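Long-range contacts in acetyl transferase (Salmonella typhimurium, PDB 1S7N), which probably transfers an acetyl group from acetyl-coenzyme A to the N-terminal residue of ribosomal protein L7/L12, as a member of the GNAT acetyltransferase family: residues P9-L14 with M113-Q118; I99-D104 with F133-R138; V147-H152 with N173-I178. All blocks are in the same frame, centred on the assembly; numbering follows the deposited sequence.

Contact 1. Residues P9-L14 with M113-Q118; sequences PVSTTL and MSQSLQ. With COA (coenzyme A), chain F.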
# COMPACT_ATOMS: atom_id res chain seq x y z
N PRO B 9 -25.87 -1.03 9.08
CA PRO B 9 -27.00 -0.35 8.47
C PRO B 9 -26.63 0.89 7.68
O PRO B 9 -25.67 1.62 8.00
CB PRO B 9 -27.94 -0.02 9.66
CG PRO B 9 -27.00 -0.08 10.90
CD PRO B 9 -26.11 -1.28 10.53
N VAL B 10 -27.40 1.13 6.63
CA VAL B 10 -27.16 2.31 5.84
C VAL B 10 -28.48 3.08 5.71
O VAL B 10 -28.54 4.29 5.94
CB VAL B 10 -26.61 1.98 4.47
CG1 VAL B 10 -26.40 3.28 3.70
CG2 VAL B 10 -25.22 1.23 4.63
N SER B 11 -29.54 2.38 5.30
CA SER B 11 -30.83 3.06 5.19
C SER B 11 -31.97 2.07 5.16
O SER B 11 -31.78 0.84 5.36
CB SER B 11 -30.91 3.96 3.93
OG SER B 11 -31.09 3.13 2.79
N THR B 12 -33.17 2.61 4.98
CA THR B 12 -34.35 1.78 4.90
C THR B 12 -34.18 0.73 3.79
O THR B 12 -34.61 -0.43 3.92
CB THR B 12 -35.58 2.66 4.61
OG1 THR B 12 -35.13 3.84 3.91
CG2 THR B 12 -36.23 3.12 5.93
N THR B 13 -33.51 1.11 2.70
CA THR B 13 -33.36 0.18 1.58
C THR B 13 -31.93 -0.34 1.42
O THR B 13 -31.69 -1.30 0.64
CB THR B 13 -33.73 0.89 0.25
OG1 THR B 13 -33.01 2.13 0.17
CG2 THR B 13 -35.25 1.19 0.18
N LEU B 14 -31.00 0.28 2.13
CA LEU B 14 -29.58 -0.09 2.01
C LEU B 14 -28.89 -0.59 3.24
O LEU B 14 -29.12 -0.09 4.31
CB LEU B 14 -28.75 1.10 1.55
CG LEU B 14 -29.16 1.71 0.23
CD1 LEU B 14 -28.38 2.92 -0.05
CD2 LEU B 14 -28.97 0.66 -0.85
N MET B 113 -23.47 4.86 -3.26
CA MET B 113 -22.09 4.68 -2.83
C MET B 113 -21.83 5.75 -1.76
O MET B 113 -21.24 5.43 -0.72
CB MET B 113 -21.06 4.87 -4.00
CG MET B 113 -19.53 4.52 -3.59
SD MET B 113 -19.51 2.84 -2.73
CE MET B 113 -19.99 1.67 -4.19
N SER B 114 -22.24 7.02 -1.99
CA SER B 114 -21.97 8.08 -1.00
C SER B 114 -22.55 7.70 0.37
O SER B 114 -21.88 7.83 1.40
CB SER B 114 -22.53 9.44 -1.42
OG SER B 114 -21.73 10.00 -2.43
N GLN B 115 -23.79 7.23 0.38
CA GLN B 115 -24.42 6.85 1.65
C GLN B 115 -23.72 5.66 2.30
O GLN B 115 -23.52 5.63 3.51
CB GLN B 115 -25.89 6.48 1.47
CG GLN B 115 -26.76 7.60 1.09
CD GLN B 115 -28.15 7.12 0.77
OE1 GLN B 115 -28.89 6.74 1.66
NE2 GLN B 115 -28.51 7.11 -0.51
N SER B 116 -23.39 4.66 1.49
CA SER B 116 -22.72 3.47 2.04
C SER B 116 -21.35 3.87 2.61
O SER B 116 -20.94 3.40 3.70
CB SER B 116 -22.52 2.42 0.93
OG SER B 116 -23.78 1.91 0.48
N LEU B 117 -20.66 4.73 1.88
CA LEU B 117 -19.32 5.21 2.31
C LEU B 117 -19.39 5.96 3.62
O LEU B 117 -18.57 5.76 4.52
CB LEU B 117 -18.70 6.14 1.25
CG LEU B 117 -17.28 6.68 1.51
CD1 LEU B 117 -16.30 5.48 1.60
CD2 LEU B 117 -16.83 7.59 0.39
N GLN B 118 -20.37 6.87 3.70
CA GLN B 118 -20.60 7.70 4.89
C GLN B 118 -20.89 6.78 6.12
O GLN B 118 -20.37 7.01 7.22
CB GLN B 118 -21.76 8.67 4.58
CG GLN B 118 -21.69 10.07 5.25
CD GLN B 118 -20.35 10.85 5.15
OE1 GLN B 118 -19.59 10.86 6.12
NE2 GLN B 118 -20.08 11.50 4.00
N1A COA F . -26.57 11.43 -1.66
C2A COA F . -25.63 11.79 -2.59
N3A COA F . -25.80 11.84 -3.94
C4A COA F . -27.06 11.50 -4.40
C5A COA F . -28.09 11.12 -3.52
C6A COA F . -27.81 11.10 -2.09
N6A COA F . -28.80 10.72 -1.26
N7A COA F . -29.27 10.81 -4.20
C8A COA F . -28.99 10.97 -5.46
N9A COA F . -27.67 11.37 -5.59
C1B COA F . -26.99 11.55 -6.90
C2B COA F . -26.00 12.69 -7.01
O2B COA F . -26.71 13.80 -7.51
C3B COA F . -25.09 12.21 -8.09
O3B COA F . -25.74 12.39 -9.33
P3B COA F . -24.91 12.71 -10.71
O7A COA F . -25.89 12.24 -11.76
O8A COA F . -23.59 12.01 -10.74
O9A COA F . -24.73 14.21 -10.67
C4B COA F . -24.97 10.72 -7.76
O4B COA F . -26.25 10.35 -7.26
C5B COA F . -23.82 10.24 -6.86
O5B COA F . -24.04 8.88 -6.46
P1A COA F . -22.87 8.01 -5.65
O1A COA F . -22.09 8.90 -4.75
O2A COA F . -23.57 6.89 -5.03
O3A COA F . -21.91 7.50 -6.81
P2A COA F . -22.29 7.03 -8.29
O4A COA F . -23.61 6.42 -8.40
O5A COA F . -22.05 8.12 -9.23
O6A COA F . -21.18 5.93 -8.67
CBP COA F . -18.97 4.97 -8.77
CCP COA F . -19.78 6.25 -8.51
CDP COA F . -17.45 5.35 -8.92
CEP COA F . -19.18 3.98 -7.55
CAP COA F . -19.51 4.29 -10.06
OAP COA F . -19.48 5.22 -11.17
C9P COA F . -18.80 3.00 -10.42
O9P COA F . -19.02 1.96 -9.83
N8P COA F . -17.77 3.23 -11.25
C7P COA F . -17.10 2.16 -11.96
C6P COA F . -15.98 1.55 -11.08
C5P COA F . -15.04 2.61 -10.55
O5P COA F . -14.78 3.60 -11.17
N4P COA F . -14.73 2.47 -9.21
C3P COA F . -13.83 3.41 -8.54
C2P COA F . -12.33 3.28 -8.97
S1P COA F . -11.30 4.36 -7.93
O HOH W 1 -31.10 4.75 0.86
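Val10 and Gln115 meet where the turn between the first two strands of a GNAT acetyltransferase folds against the helix that receives the pyrophosphate of coenzyme A. Gln115 is long enough to cross from that helix to the loop. Its CB rests 3.9 Å from Val10 CG1, which also lies 3.7 Å from Gln115 O; a compact branched side chain fits against the helix here. CG stands beside the backbone N (chi1 -68°), and the chain then runs on extended, which carries the amide out to the loop. OE1 lies 4.1 Å from Ser11 CB and takes a 3.1 Å hydrogen bond from water 1. NE2 bonds weakly to Gly111 O and lies 3.7 Å from N6A of the adenine. The same water binds Ser11 OG, so the segments are joined by water and apolar contact, with no direct hydrogen bond. A small hydroxyl residue fits here because Ser11 OG also accepts from the backbone N of Thr13 and of Leu14, an ST turn and ST motif that shape the loop. Just before Gln115, the helix start grips the cofactor: Met113 N gives O2A a 2.7 Å hydrogen bond, and Ser114 OG donates to O1A at 2.6 Å.

Contact 2. Residues I99-D104 with F133-R138; sequences IGYWLD and FVIKCR. With COA (coenzyme A), chain F.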
# COMPACT_ATOMS: atom_id res chain seq x y z
N ILE B 99 -9.62 2.86 0.62
CA ILE B 99 -10.93 2.52 0.14
C ILE B 99 -10.99 2.12 -1.33
O ILE B 99 -10.28 2.67 -2.15
CB ILE B 99 -11.84 3.74 0.31
CG1 ILE B 99 -12.05 3.99 1.78
CG2 ILE B 99 -13.19 3.58 -0.47
CD1 ILE B 99 -12.48 5.43 2.07
N GLY B 100 -11.85 1.17 -1.63
CA GLY B 100 -12.05 0.77 -3.02
C GLY B 100 -13.54 0.55 -3.18
O GLY B 100 -14.17 0.13 -2.23
N TYR B 101 -14.10 0.78 -4.37
CA TYR B 101 -15.54 0.55 -4.61
C TYR B 101 -15.95 0.54 -6.10
O TYR B 101 -15.28 1.13 -6.98
CB TYR B 101 -16.44 1.64 -3.90
CG TYR B 101 -16.02 3.10 -4.14
CD1 TYR B 101 -16.13 3.69 -5.40
CD2 TYR B 101 -15.38 3.84 -3.12
CE1 TYR B 101 -15.56 4.99 -5.65
CE2 TYR B 101 -14.82 5.15 -3.35
CZ TYR B 101 -14.91 5.70 -4.65
OH TYR B 101 -14.30 6.92 -4.92
N TRP B 102 -17.10 -0.09 -6.32
CA TRP B 102 -17.76 -0.10 -7.60
C TRP B 102 -19.20 -0.50 -7.35
O TRP B 102 -19.51 -1.16 -6.34
CB TRP B 102 -17.08 -1.05 -8.62
CG TRP B 102 -17.06 -2.50 -8.20
CD1 TRP B 102 -16.04 -3.16 -7.53
CD2 TRP B 102 -17.99 -3.51 -8.58
NE1 TRP B 102 -16.29 -4.51 -7.52
CE2 TRP B 102 -17.47 -4.75 -8.16
CE3 TRP B 102 -19.22 -3.48 -9.24
CZ2 TRP B 102 -18.14 -5.96 -8.38
CZ3 TRP B 102 -19.91 -4.68 -9.46
CH2 TRP B 102 -19.36 -5.90 -9.03
N LEU B 103 -20.05 -0.06 -8.27
CA LEU B 103 -21.48 -0.31 -8.26
C LEU B 103 -21.95 -0.98 -9.54
O LEU B 103 -21.33 -0.84 -10.59
CB LEU B 103 -22.24 1.02 -8.16
CG LEU B 103 -22.54 1.72 -6.82
CD1 LEU B 103 -23.43 2.99 -7.07
CD2 LEU B 103 -23.36 0.75 -5.94
N ASP B 104 -23.03 -1.74 -9.46
CA ASP B 104 -23.60 -2.30 -10.66
C ASP B 104 -24.01 -1.05 -11.44
O ASP B 104 -24.53 -0.10 -10.88
CB ASP B 104 -24.83 -3.13 -10.35
CG ASP B 104 -25.59 -3.45 -11.63
OD1 ASP B 104 -26.24 -2.52 -12.14
OD2 ASP B 104 -25.50 -4.59 -12.13
N PHE B 133 -9.04 7.95 6.34
CA PHE B 133 -9.64 7.26 5.22
C PHE B 133 -9.10 7.78 3.91
O PHE B 133 -9.16 9.01 3.63
CB PHE B 133 -11.18 7.44 5.27
CG PHE B 133 -11.77 6.92 6.52
CD1 PHE B 133 -11.84 7.70 7.65
CD2 PHE B 133 -12.18 5.59 6.61
CE1 PHE B 133 -12.31 7.17 8.89
CE2 PHE B 133 -12.66 5.03 7.85
CZ PHE B 133 -12.72 5.85 8.99
N VAL B 134 -8.61 6.88 3.07
CA VAL B 134 -8.00 7.31 1.82
C VAL B 134 -8.66 6.78 0.55
O VAL B 134 -9.06 5.62 0.46
CB VAL B 134 -6.53 6.89 1.76
CG1 VAL B 134 -5.82 7.39 0.45
CG2 VAL B 134 -5.83 7.37 2.94
N ILE B 135 -8.74 7.64 -0.45
CA ILE B 135 -9.25 7.24 -1.73
C ILE B 135 -8.21 7.57 -2.78
O ILE B 135 -7.77 8.73 -2.88
CB ILE B 135 -10.59 7.97 -2.12
CG1 ILE B 135 -11.72 7.51 -1.18
CG2 ILE B 135 -10.96 7.67 -3.59
CD1 ILE B 135 -13.14 7.89 -1.60
N LYS B 136 -7.80 6.55 -3.55
CA LYS B 136 -6.90 6.84 -4.66
C LYS B 136 -7.77 6.64 -5.88
O LYS B 136 -8.52 5.64 -5.97
CB LYS B 136 -5.74 5.87 -4.73
CG LYS B 136 -4.79 5.92 -3.51
CD LYS B 136 -3.79 4.76 -3.68
CE LYS B 136 -2.76 4.65 -2.61
NZ LYS B 136 -2.24 3.20 -2.68
N CYS B 137 -7.74 7.56 -6.82
CA CYS B 137 -8.51 7.29 -8.02
C CYS B 137 -7.90 8.00 -9.16
O CYS B 137 -7.33 9.06 -8.98
CB CYS B 137 -9.98 7.68 -7.85
SG CYS B 137 -10.24 9.42 -7.58
N ARG B 138 -7.96 7.38 -10.33
CA ARG B 138 -7.39 8.03 -11.52
C ARG B 138 -7.84 9.50 -11.73
O ARG B 138 -9.01 9.84 -11.57
CB ARG B 138 -7.76 7.21 -12.78
CG ARG B 138 -6.77 6.04 -13.04
CD ARG B 138 -7.04 5.49 -14.41
NE ARG B 138 -8.45 5.21 -14.42
CZ ARG B 138 -9.35 5.75 -15.23
NH1 ARG B 138 -9.01 6.61 -16.16
NH2 ARG B 138 -10.62 5.47 -14.98
N1A COA F . -26.57 11.43 -1.66
C2A COA F . -25.63 11.79 -2.59
N3A COA F . -25.80 11.84 -3.94
C4A COA F . -27.06 11.50 -4.40
C5A COA F . -28.09 11.12 -3.52
C6A COA F . -27.81 11.10 -2.09
N6A COA F . -28.80 10.72 -1.26
N7A COA F . -29.27 10.81 -4.20
C8A COA F . -28.99 10.97 -5.46
N9A COA F . -27.67 11.37 -5.59
C1B COA F . -26.99 11.55 -6.90
C2B COA F . -26.00 12.69 -7.01
O2B COA F . -26.71 13.80 -7.51
C3B COA F . -25.09 12.21 -8.09
O3B COA F . -25.74 12.39 -9.33
P3B COA F . -24.91 12.71 -10.71
O7A COA F . -25.89 12.24 -11.76
O8A COA F . -23.59 12.01 -10.74
O9A COA F . -24.73 14.21 -10.67
C4B COA F . -24.97 10.72 -7.76
O4B COA F . -26.25 10.35 -7.26
C5B COA F . -23.82 10.24 -6.86
O5B COA F . -24.04 8.88 -6.46
P1A COA F . -22.87 8.01 -5.65
O1A COA F . -22.09 8.90 -4.75
O2A COA F . -23.57 6.89 -5.03
O3A COA F . -21.91 7.50 -6.81
P2A COA F . -22.29 7.03 -8.29
O4A COA F . -23.61 6.42 -8.40
O5A COA F . -22.05 8.12 -9.23
O6A COA F . -21.18 5.93 -8.67
CBP COA F . -18.97 4.97 -8.77
CCP COA F . -19.78 6.25 -8.51
CDP COA F . -17.45 5.35 -8.92
CEP COA F . -19.18 3.98 -7.55
CAP COA F . -19.51 4.29 -10.06
OAP COA F . -19.48 5.22 -11.17
C9P COA F . -18.80 3.00 -10.42
O9P COA F . -19.02 1.96 -9.83
N8P COA F . -17.77 3.23 -11.25
C7P COA F . -17.10 2.16 -11.96
C6P COA F . -15.98 1.55 -11.08
C5P COA F . -15.04 2.61 -10.55
O5P COA F . -14.78 3.60 -11.17
N4P COA F . -14.73 2.47 -9.21
C3P COA F . -13.83 3.41 -8.54
C2P COA F . -12.33 3.28 -8.97
S1P COA F . -11.30 4.36 -7.93
O HOH W 2 -7.87 4.02 -2.30
O HOH W 3 -10.88 4.26 -5.04
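Ile99 and Val134 are joined by the one direct hydrogen bond between the segments, Ile99 N to Val134 O at 2.8 Å. It is nearly straight (169° at the hydrogen). Beyond this bond the two parallel strands splay apart, their short axes 55° from each other, as in the V-shaped opening of GNAT enzymes that admits the pantetheine arm.

Waters occupy the start of the split. Water 2 donates to Ile99 O and accepts from Lys136 N, while water 3 donates to Lys136 O at 2.9 Å and only weakly to Ile99 O.

Apolar contacts close one side. Ile99 CD1 reaches Phe133 CB and lies 3.9 Å from Ile135 CG1, branched chains well suited to a buried strand. Tyr101 bridges the wider part: with CG between the backbone N and the carbonyl carbon (chi1 49°), its ring swings toward the other strand, and Ile135 CD1 meets its edge in plane, 3.7 Å from CE2. The hydroxyl bonds to Ser144 OG.

Cofactor bonds use the backbone edge left by the splay: N4P donates to Tyr101 O at 2.7 Å, and Leu103 N donates to O9P at 2.8 Å. Cys137 CB lies 3.6 Å from the thiol S1P.

Helix 112-127 connects the two strands as a beta-alpha-beta unit and packs Leu117 on Ile99 and Met121 on Phe133; strands 80-91 and 168-178 flank the pair.

Contact 3. Residues V147-H152 with N173-I178; sequences VARRNH and NMYARI. With COA (coenzyme A), chain F.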
# COMPACT_ATOMS: atom_id res chain seq x y z
N VAL B 147 -17.19 11.19 -6.17
CA VAL B 147 -17.53 10.57 -4.89
C VAL B 147 -16.64 11.16 -3.80
O VAL B 147 -17.09 11.57 -2.69
CB VAL B 147 -17.31 9.03 -4.90
CG1 VAL B 147 -17.50 8.45 -3.46
CG2 VAL B 147 -18.30 8.38 -5.80
N ALA B 148 -15.37 11.23 -4.11
CA ALA B 148 -14.46 11.76 -3.13
C ALA B 148 -14.83 13.20 -2.70
O ALA B 148 -14.92 13.51 -1.48
CB ALA B 148 -13.00 11.71 -3.71
N ARG B 149 -15.01 14.08 -3.69
CA ARG B 149 -15.32 15.48 -3.38
C ARG B 149 -16.61 15.64 -2.59
O ARG B 149 -16.62 16.27 -1.55
CB ARG B 149 -15.34 16.31 -4.68
CG ARG B 149 -13.91 16.65 -5.16
CD ARG B 149 -13.86 17.75 -6.20
NE ARG B 149 -14.65 17.42 -7.39
CZ ARG B 149 -14.16 16.80 -8.46
NH1 ARG B 149 -12.87 16.44 -8.50
NH2 ARG B 149 -14.95 16.56 -9.49
N ARG B 150 -17.66 15.00 -3.05
CA ARG B 150 -18.98 14.99 -2.41
C ARG B 150 -18.91 14.49 -0.94
O ARG B 150 -19.76 14.84 -0.08
CB ARG B 150 -19.89 14.04 -3.21
CG ARG B 150 -21.36 14.06 -2.88
CD ARG B 150 -22.18 13.01 -3.70
NE ARG B 150 -22.63 13.26 -5.11
CZ ARG B 150 -21.96 13.78 -6.16
NH1 ARG B 150 -20.73 14.22 -6.04
NH2 ARG B 150 -22.51 13.77 -7.38
N ASN B 151 -17.91 13.68 -0.64
CA ASN B 151 -17.83 13.10 0.70
C ASN B 151 -16.78 13.73 1.61
O ASN B 151 -16.42 13.18 2.67
CB ASN B 151 -17.72 11.58 0.58
CG ASN B 151 -19.07 10.96 0.16
OD1 ASN B 151 -19.96 10.83 0.99
ND2 ASN B 151 -19.22 10.63 -1.12
N HIS B 152 -16.35 14.90 1.16
CA HIS B 152 -15.41 15.76 1.82
C HIS B 152 -14.00 15.23 2.03
O HIS B 152 -13.47 15.34 3.14
CB HIS B 152 -16.00 16.22 3.16
CG HIS B 152 -17.44 16.61 3.04
ND1 HIS B 152 -17.86 17.65 2.24
CD2 HIS B 152 -18.57 16.01 3.51
CE1 HIS B 152 -19.18 17.68 2.22
NE2 HIS B 152 -19.64 16.69 2.98
N ASN B 173 -5.05 10.74 -8.36
CA ASN B 173 -5.27 11.67 -7.27
C ASN B 173 -5.29 10.89 -5.96
O ASN B 173 -5.79 9.73 -5.89
CB ASN B 173 -6.61 12.36 -7.43
CG ASN B 173 -6.55 13.43 -8.46
OD1 ASN B 173 -5.46 13.96 -8.70
ND2 ASN B 173 -7.68 13.77 -9.05
N MET B 174 -4.73 11.50 -4.94
CA MET B 174 -4.79 10.92 -3.62
C MET B 174 -5.59 11.85 -2.69
O MET B 174 -5.21 13.00 -2.49
CB MET B 174 -3.41 10.68 -2.99
CG MET B 174 -3.64 10.25 -1.48
SD MET B 174 -2.22 9.57 -0.50
CE MET B 174 -1.86 7.95 -1.44
N TYR B 175 -6.70 11.34 -2.16
CA TYR B 175 -7.59 12.04 -1.25
C TYR B 175 -7.61 11.36 0.12
O TYR B 175 -7.52 10.11 0.25
CB TYR B 175 -9.04 11.95 -1.75
CG TYR B 175 -9.36 12.65 -3.04
CD1 TYR B 175 -9.77 13.99 -3.04
CD2 TYR B 175 -9.34 11.94 -4.26
CE1 TYR B 175 -10.20 14.64 -4.22
CE2 TYR B 175 -9.77 12.56 -5.45
CZ TYR B 175 -10.20 13.94 -5.42
OH TYR B 175 -10.59 14.58 -6.57
N ALA B 176 -7.83 12.18 1.15
CA ALA B 176 -7.94 11.65 2.47
C ALA B 176 -8.92 12.49 3.22
O ALA B 176 -9.09 13.69 2.91
CB ALA B 176 -6.60 11.69 3.20
N ARG B 177 -9.51 11.85 4.23
CA ARG B 177 -10.43 12.45 5.16
C ARG B 177 -10.10 11.81 6.54
O ARG B 177 -9.91 10.57 6.66
CB ARG B 177 -11.87 12.13 4.82
CG ARG B 177 -12.80 12.86 5.71
CD ARG B 177 -14.23 12.67 5.34
NE ARG B 177 -15.00 13.31 6.37
CZ ARG B 177 -16.32 13.30 6.45
NH1 ARG B 177 -17.06 12.67 5.53
NH2 ARG B 177 -16.90 13.93 7.46
N ILE B 178 -10.01 12.67 7.53
CA ILE B 178 -9.74 12.29 8.89
C ILE B 178 -11.01 12.51 9.72
O ILE B 178 -11.64 13.58 9.68
CB ILE B 178 -8.59 13.07 9.43
CG1 ILE B 178 -7.36 12.75 8.55
CG2 ILE B 178 -8.38 12.76 10.89
CD1 ILE B 178 -6.09 13.26 9.06
N1A COA F . -26.57 11.43 -1.66
C2A COA F . -25.63 11.79 -2.59
N3A COA F . -25.80 11.84 -3.94
C4A COA F . -27.06 11.50 -4.40
C5A COA F . -28.09 11.12 -3.52
C6A COA F . -27.81 11.10 -2.09
N6A COA F . -28.80 10.72 -1.26
N7A COA F . -29.27 10.81 -4.20
C8A COA F . -28.99 10.97 -5.46
N9A COA F . -27.67 11.37 -5.59
C1B COA F . -26.99 11.55 -6.90
C2B COA F . -26.00 12.69 -7.01
O2B COA F . -26.71 13.80 -7.51
C3B COA F . -25.09 12.21 -8.09
O3B COA F . -25.74 12.39 -9.33
P3B COA F . -24.91 12.71 -10.71
O7A COA F . -25.89 12.24 -11.76
O8A COA F . -23.59 12.01 -10.74
O9A COA F . -24.73 14.21 -10.67
C4B COA F . -24.97 10.72 -7.76
O4B COA F . -26.25 10.35 -7.26
C5B COA F . -23.82 10.24 -6.86
O5B COA F . -24.04 8.88 -6.46
P1A COA F . -22.87 8.01 -5.65
O1A COA F . -22.09 8.90 -4.75
O2A COA F . -23.57 6.89 -5.03
O3A COA F . -21.91 7.50 -6.81
P2A COA F . -22.29 7.03 -8.29
O4A COA F . -23.61 6.42 -8.40
O5A COA F . -22.05 8.12 -9.23
O6A COA F . -21.18 5.93 -8.67
CBP COA F . -18.97 4.97 -8.77
CCP COA F . -19.78 6.25 -8.51
CDP COA F . -17.45 5.35 -8.92
CEP COA F . -19.18 3.98 -7.55
CAP COA F . -19.51 4.29 -10.06
OAP COA F . -19.48 5.22 -11.17
C9P COA F . -18.80 3.00 -10.42
O9P COA F . -19.02 1.96 -9.83
N8P COA F . -17.77 3.23 -11.25
C7P COA F . -17.10 2.16 -11.96
C6P COA F . -15.98 1.55 -11.08
C5P COA F . -15.04 2.61 -10.55
O5P COA F . -14.78 3.60 -11.17
N4P COA F . -14.73 2.47 -9.21
C3P COA F . -13.83 3.41 -8.54
C2P COA F . -12.33 3.28 -8.97
S1P COA F . -11.30 4.36 -7.93
O HOH W 4 -10.44 17.44 -6.87
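Ala148 sets its methyl squarely on the ring of Tyr175, a CH-pi contact between the last helix of the GNAT domain, 142-150, and strand 168-178 of the central sheet. CB stands 3.6 Å from the ring centroid and only 9° off the normal, so it touches all six ring carbons about equally. Alanine's small side chain lets the helix come this close, and the tyrosine offers a broad flat surface.

Past the ring, Arg149 runs obliquely to Tyr175, its guanidinium plane turned 56° from the ring. A bend late in the chain brings NH1 to 3.5 Å from Tyr175 OH, and water 4 links them, accepting from NH1 and donating to OH. The phenol also bonds to Asn145 OD1.

Arg177 approaches just past the C-terminal end of the helix, at Asn151 and His152. Its chain is extended from CG to NE and lies alongside His152, pointing the same way, with ring and guanidinium planes 85° apart. CB of His152 lies over one guanidinium face, offset toward its rim, whereas NH1 comes near the edge of the imidazole. This reach suits an arginine, because NH1 arrives at the helix end and gives Asn151 O a weak hydrogen bond of 3.0 Å; Gln118 OE1 is a second, weak partner. The positive charge probably complements the negative end of the helix dipole there.

His152, with positive phi, is the C-prime residue of the Schellman motif that ends the helix. Just before it, Asn151 ND2 folds back to donate to Val147 O at 2.8 Å.

Each of the three contacts touches the same coenzyme A; contacts 2 and 3 include strands of the mixed sheet, while contact 1 joins a loop to helix 112-127. Contacts 1 and 2 interlock along the chain, since that helix connects the two strands of contact 2; contact 3 follows both. Contacts 2 and 3, their centres about 10 Å apart, share the sheet, with strands 132-138 and 168-178 as neighbours. Contact 1 lies about 15 Å from contact 2 and 17 Å from contact 3, centre to centre. Met113 packs on Tyr101, and Ser114 OG probably bonds to Asn151 ND2. The pyrophosphate and pantetheine are bonded, and the adenine is approached, by parts of the fold that also touch one another.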